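Local coordinates for putative DNA protection protein (PDB 4CYB) that probably oxidises ferrous iron and stores it in ferric form inside a twelve-subunit shell, at residues H39-K44 and T97-P102; S114-A119 and W159-H164. One frame throughout, in Å; residues are numbered along the deposited sequence.

Interaction 1: H39-K44 and T97-P102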
# COMPACT_ATOMS: atom_id res chain seq x y z
N HIS J 39 6.45 -25.56 -15.05
CA HIS J 39 6.32 -24.08 -15.13
C HIS J 39 6.15 -23.67 -16.60
O HIS J 39 5.30 -22.86 -16.96
CB HIS J 39 7.58 -23.39 -14.54
CG HIS J 39 7.63 -21.92 -14.89
ND1 HIS J 39 6.90 -20.97 -14.22
CD2 HIS J 39 8.19 -21.29 -15.95
CE1 HIS J 39 7.08 -19.75 -14.82
NE2 HIS J 39 7.88 -19.94 -15.86
N ASP J 40 7.04 -24.18 -17.45
CA ASP J 40 7.04 -23.84 -18.85
C ASP J 40 5.79 -24.38 -19.57
O ASP J 40 5.31 -23.75 -20.49
CB ASP J 40 8.33 -24.33 -19.50
CG ASP J 40 9.55 -23.43 -19.12
OD1 ASP J 40 9.37 -22.32 -18.48
OD2 ASP J 40 10.70 -23.81 -19.46
N LEU J 41 5.22 -25.51 -19.12
CA LEU J 41 3.92 -25.93 -19.69
C LEU J 41 2.79 -24.95 -19.30
O LEU J 41 1.95 -24.61 -20.13
CB LEU J 41 3.55 -27.35 -19.16
CG LEU J 41 4.20 -28.59 -19.77
CD1 LEU J 41 3.62 -29.75 -18.97
CD2 LEU J 41 3.78 -28.64 -21.26
N TYR J 42 2.79 -24.46 -18.07
CA TYR J 42 1.74 -23.55 -17.66
C TYR J 42 1.90 -22.24 -18.46
O TYR J 42 0.90 -21.71 -18.91
CB TYR J 42 1.85 -23.26 -16.16
CG TYR J 42 0.97 -24.12 -15.35
CD1 TYR J 42 -0.42 -24.00 -15.46
CD2 TYR J 42 1.52 -25.08 -14.48
CE1 TYR J 42 -1.25 -24.78 -14.70
CE2 TYR J 42 0.68 -25.89 -13.72
CZ TYR J 42 -0.68 -25.73 -13.86
OH TYR J 42 -1.55 -26.49 -13.11
N LYS J 43 3.12 -21.73 -18.65
CA LYS J 43 3.31 -20.50 -19.47
C LYS J 43 2.96 -20.74 -20.96
O LYS J 43 2.25 -19.96 -21.59
CB LYS J 43 4.76 -19.94 -19.41
CG LYS J 43 5.17 -19.34 -18.06
CD LYS J 43 4.23 -18.20 -17.57
CE LYS J 43 4.22 -17.01 -18.60
NZ LYS J 43 3.54 -15.87 -17.92
N LYS J 44 3.36 -21.89 -21.49
CA LYS J 44 2.93 -22.29 -22.86
C LYS J 44 1.41 -22.20 -23.03
O LYS J 44 0.93 -21.58 -23.99
CB LYS J 44 3.49 -23.68 -23.24
CG LYS J 44 3.05 -24.26 -24.65
CD LYS J 44 3.43 -25.76 -24.75
CE LYS J 44 2.81 -26.50 -25.97
NZ LYS J 44 3.55 -26.10 -27.21
N THR J 97 14.70 -34.61 -16.45
CA THR J 97 13.24 -34.70 -16.21
C THR J 97 12.65 -35.99 -16.80
O THR J 97 13.18 -36.52 -17.79
CB THR J 97 12.49 -33.50 -16.84
OG1 THR J 97 11.08 -33.56 -16.50
CG2 THR J 97 12.67 -33.48 -18.41
N THR J 98 11.56 -36.48 -16.22
CA THR J 98 10.81 -37.48 -16.94
C THR J 98 9.43 -36.98 -17.42
O THR J 98 8.59 -37.77 -17.84
CB THR J 98 10.65 -38.75 -16.08
OG1 THR J 98 10.06 -38.42 -14.84
CG2 THR J 98 12.03 -39.46 -15.85
N VAL J 99 9.17 -35.67 -17.36
CA VAL J 99 7.93 -35.14 -17.90
C VAL J 99 8.07 -35.07 -19.43
O VAL J 99 8.96 -34.39 -19.92
CB VAL J 99 7.62 -33.69 -17.37
CG1 VAL J 99 6.29 -33.17 -17.94
CG2 VAL J 99 7.59 -33.71 -15.85
N PRO J 100 7.15 -35.73 -20.18
CA PRO J 100 7.26 -35.82 -21.64
C PRO J 100 7.16 -34.45 -22.32
O PRO J 100 6.46 -33.53 -21.81
CB PRO J 100 6.05 -36.73 -22.05
CG PRO J 100 5.76 -37.52 -20.80
CD PRO J 100 6.03 -36.54 -19.66
N ARG J 101 7.86 -34.29 -23.44
CA ARG J 101 7.75 -33.06 -24.25
C ARG J 101 6.39 -32.98 -24.97
O ARG J 101 5.93 -33.97 -25.63
CB ARG J 101 8.89 -33.03 -25.27
CG ARG J 101 8.88 -31.77 -26.15
CD ARG J 101 10.07 -31.83 -27.10
NE ARG J 101 10.01 -30.76 -28.07
CZ ARG J 101 10.96 -30.52 -28.97
NH1 ARG J 101 12.08 -31.24 -28.95
NH2 ARG J 101 10.81 -29.56 -29.87
N PRO J 102 5.71 -31.81 -24.90
CA PRO J 102 4.44 -31.69 -25.65
C PRO J 102 4.68 -31.43 -27.12
O PRO J 102 5.81 -31.16 -27.50
CB PRO J 102 3.79 -30.43 -25.04
CG PRO J 102 4.96 -29.59 -24.62
CD PRO J 102 6.08 -30.55 -24.22

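Interaction 2: S114-A119 and W159-H164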
# COMPACT_ATOMS: atom_id res chain seq x y z
N SER J 114 -5.25 -31.95 -19.57
CA SER J 114 -4.83 -33.35 -19.23
C SER J 114 -3.31 -33.51 -19.08
O SER J 114 -2.86 -34.24 -18.18
CB SER J 114 -5.33 -34.30 -20.30
OG SER J 114 -6.73 -34.39 -20.16
N ARG J 115 -2.53 -32.87 -19.96
CA ARG J 115 -1.07 -32.92 -19.89
C ARG J 115 -0.56 -32.29 -18.58
O ARG J 115 0.37 -32.82 -17.97
CB ARG J 115 -0.44 -32.21 -21.11
CG ARG J 115 1.08 -32.36 -21.12
CD ARG J 115 1.64 -31.83 -22.46
NE ARG J 115 1.15 -32.53 -23.65
CZ ARG J 115 1.56 -33.74 -24.08
NH1 ARG J 115 2.48 -34.44 -23.43
NH2 ARG J 115 1.03 -34.26 -25.19
N LEU J 116 -1.14 -31.15 -18.17
CA LEU J 116 -0.83 -30.54 -16.88
C LEU J 116 -1.12 -31.53 -15.75
O LEU J 116 -0.27 -31.72 -14.89
CB LEU J 116 -1.65 -29.26 -16.71
CG LEU J 116 -1.27 -28.06 -17.64
CD1 LEU J 116 -2.31 -26.97 -17.36
CD2 LEU J 116 0.12 -27.53 -17.35
N LEU J 117 -2.29 -32.21 -15.80
CA LEU J 117 -2.63 -33.16 -14.72
C LEU J 117 -1.66 -34.32 -14.64
O LEU J 117 -1.24 -34.75 -13.54
CB LEU J 117 -4.05 -33.70 -14.88
CG LEU J 117 -5.20 -32.69 -14.69
CD1 LEU J 117 -6.53 -33.46 -14.79
CD2 LEU J 117 -5.11 -31.96 -13.34
N GLU J 118 -1.26 -34.80 -15.82
CA GLU J 118 -0.22 -35.83 -15.88
C GLU J 118 1.13 -35.40 -15.30
O GLU J 118 1.78 -36.19 -14.61
CB GLU J 118 -0.05 -36.38 -17.30
CG GLU J 118 -1.21 -37.28 -17.67
CD GLU J 118 -1.18 -37.81 -19.12
OE1 GLU J 118 -0.12 -38.32 -19.57
OE2 GLU J 118 -2.24 -37.74 -19.79
N ALA J 119 1.56 -34.16 -15.59
CA ALA J 119 2.77 -33.64 -14.98
C ALA J 119 2.62 -33.51 -13.44
O ALA J 119 3.54 -33.88 -12.69
CB ALA J 119 3.24 -32.31 -15.67
N TRP J 159 -6.34 -29.98 -8.50
CA TRP J 159 -7.79 -29.82 -8.27
C TRP J 159 -8.41 -28.75 -9.15
O TRP J 159 -9.37 -29.01 -9.89
CB TRP J 159 -8.09 -29.58 -6.76
CG TRP J 159 -9.52 -29.17 -6.49
CD1 TRP J 159 -10.67 -29.81 -6.89
CD2 TRP J 159 -9.96 -27.99 -5.81
NE1 TRP J 159 -11.78 -29.13 -6.47
CE2 TRP J 159 -11.41 -28.00 -5.86
CE3 TRP J 159 -9.31 -26.90 -5.19
CZ2 TRP J 159 -12.19 -26.99 -5.27
CZ3 TRP J 159 -10.10 -25.89 -4.59
CH2 TRP J 159 -11.50 -25.94 -4.63
N PHE J 160 -7.81 -27.56 -9.17
CA PHE J 160 -8.31 -26.45 -9.96
C PHE J 160 -8.31 -26.80 -11.43
O PHE J 160 -9.29 -26.54 -12.12
CB PHE J 160 -7.45 -25.17 -9.77
CG PHE J 160 -7.88 -24.29 -8.61
CD1 PHE J 160 -7.53 -24.60 -7.29
CD2 PHE J 160 -8.57 -23.10 -8.84
CE1 PHE J 160 -7.92 -23.77 -6.21
CE2 PHE J 160 -8.92 -22.25 -7.79
CZ PHE J 160 -8.60 -22.59 -6.46
N VAL J 161 -7.29 -27.51 -11.90
CA VAL J 161 -7.25 -27.84 -13.32
C VAL J 161 -8.28 -28.92 -13.63
O VAL J 161 -9.04 -28.82 -14.61
CB VAL J 161 -5.82 -28.27 -13.78
CG1 VAL J 161 -5.82 -28.79 -15.23
CG2 VAL J 161 -4.86 -27.06 -13.71
N ALA J 162 -8.30 -29.93 -12.79
CA ALA J 162 -9.17 -31.11 -13.04
C ALA J 162 -10.64 -30.77 -13.09
O ALA J 162 -11.41 -31.37 -13.89
CB ALA J 162 -8.90 -32.19 -11.99
N GLU J 163 -11.07 -29.81 -12.27
CA GLU J 163 -12.48 -29.39 -12.28
C GLU J 163 -12.93 -28.80 -13.59
O GLU J 163 -14.09 -28.94 -13.94
CB GLU J 163 -12.85 -28.44 -11.10
CG GLU J 163 -12.74 -29.01 -9.69
CD GLU J 163 -13.49 -30.34 -9.45
OE1 GLU J 163 -14.27 -30.83 -10.29
OE2 GLU J 163 -13.29 -30.86 -8.36
N HIS J 164 -12.02 -28.17 -14.35
CA HIS J 164 -12.36 -27.64 -15.67
C HIS J 164 -12.60 -28.70 -16.74
O HIS J 164 -13.22 -28.40 -17.75
CB HIS J 164 -11.28 -26.70 -16.18
CG HIS J 164 -11.20 -25.45 -15.37
ND1 HIS J 164 -11.89 -24.31 -15.68
CD2 HIS J 164 -10.53 -25.19 -14.20
CE1 HIS J 164 -11.65 -23.38 -14.70
NE2 HIS J 164 -10.80 -23.91 -13.84

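Interaction 1: H39-K44 and T97-P102
Leu41 holds its CG anti to its own carbonyl carbon (chi1 -79°), which sends the branched end out from helix 18-48 towards the ring of Pro102; Lys44, one helical turn further on, starts with CG anti to its backbone N (chi1 178°), runs almost straight to CE and bends only at chi4 (75°). The two chains converge on one ring corner. Leu41 CD2 lies 3.7 Å from Pro102 CG, the closest approach of the two segments, with the leucine slanting across the ring. Lys44 comes to the same corner from a roughly perpendicular direction and passes alongside it, its CE 4.0 Å from Pro102 CG. Pro102 CG therefore sits in the angle between a methyl group and an aliphatic methylene. The other branch of Leu41 makes a looser contact, CD1 standing 4.5 Å from Val99 CG1.

No hydrogen bond joins the two segments, and the packing is purely apolar. The bend at the end of Lys44 instead carries NZ past the proline to the backbone, where it bonds to the carbonyl oxygens of Pro103 and Gly105, so the amino group of this buried lysine has two acceptors just beyond 97-102. Within the loop, Val99 N donates a nearly straight bond of 3.0 Å to Thr97 OG1, forming an ST turn that shapes the chain just ahead of Val99. Thr97 OG1 also bonds to Asp34, tying the turn to helix 18-48, while Val99 O accepts from Arg91 of a second subunit. The loop thus lies against the first bundle helix next to a subunit interface, as part of the long connection with a short intervening helix, 90-96, that is characteristic of the Dps four-helix bundle.

Interaction 2: S114-A119 and W159-H164
Val161 faces helix 109-136 with CG1 anti to its backbone N (chi1 173°), which sets this methyl against Leu117 CD2 at 3.8 Å. The two side chains lie alongside each other, pointing opposite ways, and the same CG1 has a looser neighbour in Leu116 CB, 4.4 Å away. One residue on, Ala162 meets the leucine with its methyl and its backbone, CB lying 3.9 Å from Leu117 CD1 and N 3.8 Å from Leu117 CD2. CD1 thus lies on Ala162, while CD2 rests between Val161 and Ala162. The small alanine marks the nearest backbone approach, with 7.1 Å between Leu117 CA and Ala162 CA. Leu117 also packs on Leu165 and on Pro13 of a neighbouring subunit. An alanine in place of Leu117 would probably deprive Val161 CG1 and the Ala162 methyl of the apolar side chain they share and open a gap between the helices. The axes of 114-119 and 159-164 come within 9.6 Å, their directions 147° apart; such roughly antiparallel packing of the last two long helices through aliphatic side chains belongs to the ferritin-like four-helix bundle.

How the interactions relate
From the N terminus, helix 18-48 supplies the first side of interaction 1, and the chain then forms helices 54-81 and 90-96 before 97-102 returns to close that loop. Only afterwards does helix 109-136 open interaction 2, which closes at 159-164 near the end of helix 140-164. The two contacts are thus in series, neither nested nor crossed, with centres about 13 Å apart. They still touch: Tyr42 packs on both Leu116 and Val161, Leu41 meets Leu116, and Pro102 lies on Arg115. Together they join the connecting loop to the first bundle helix, and that helix to the closing pair, 109-136 and 140-164.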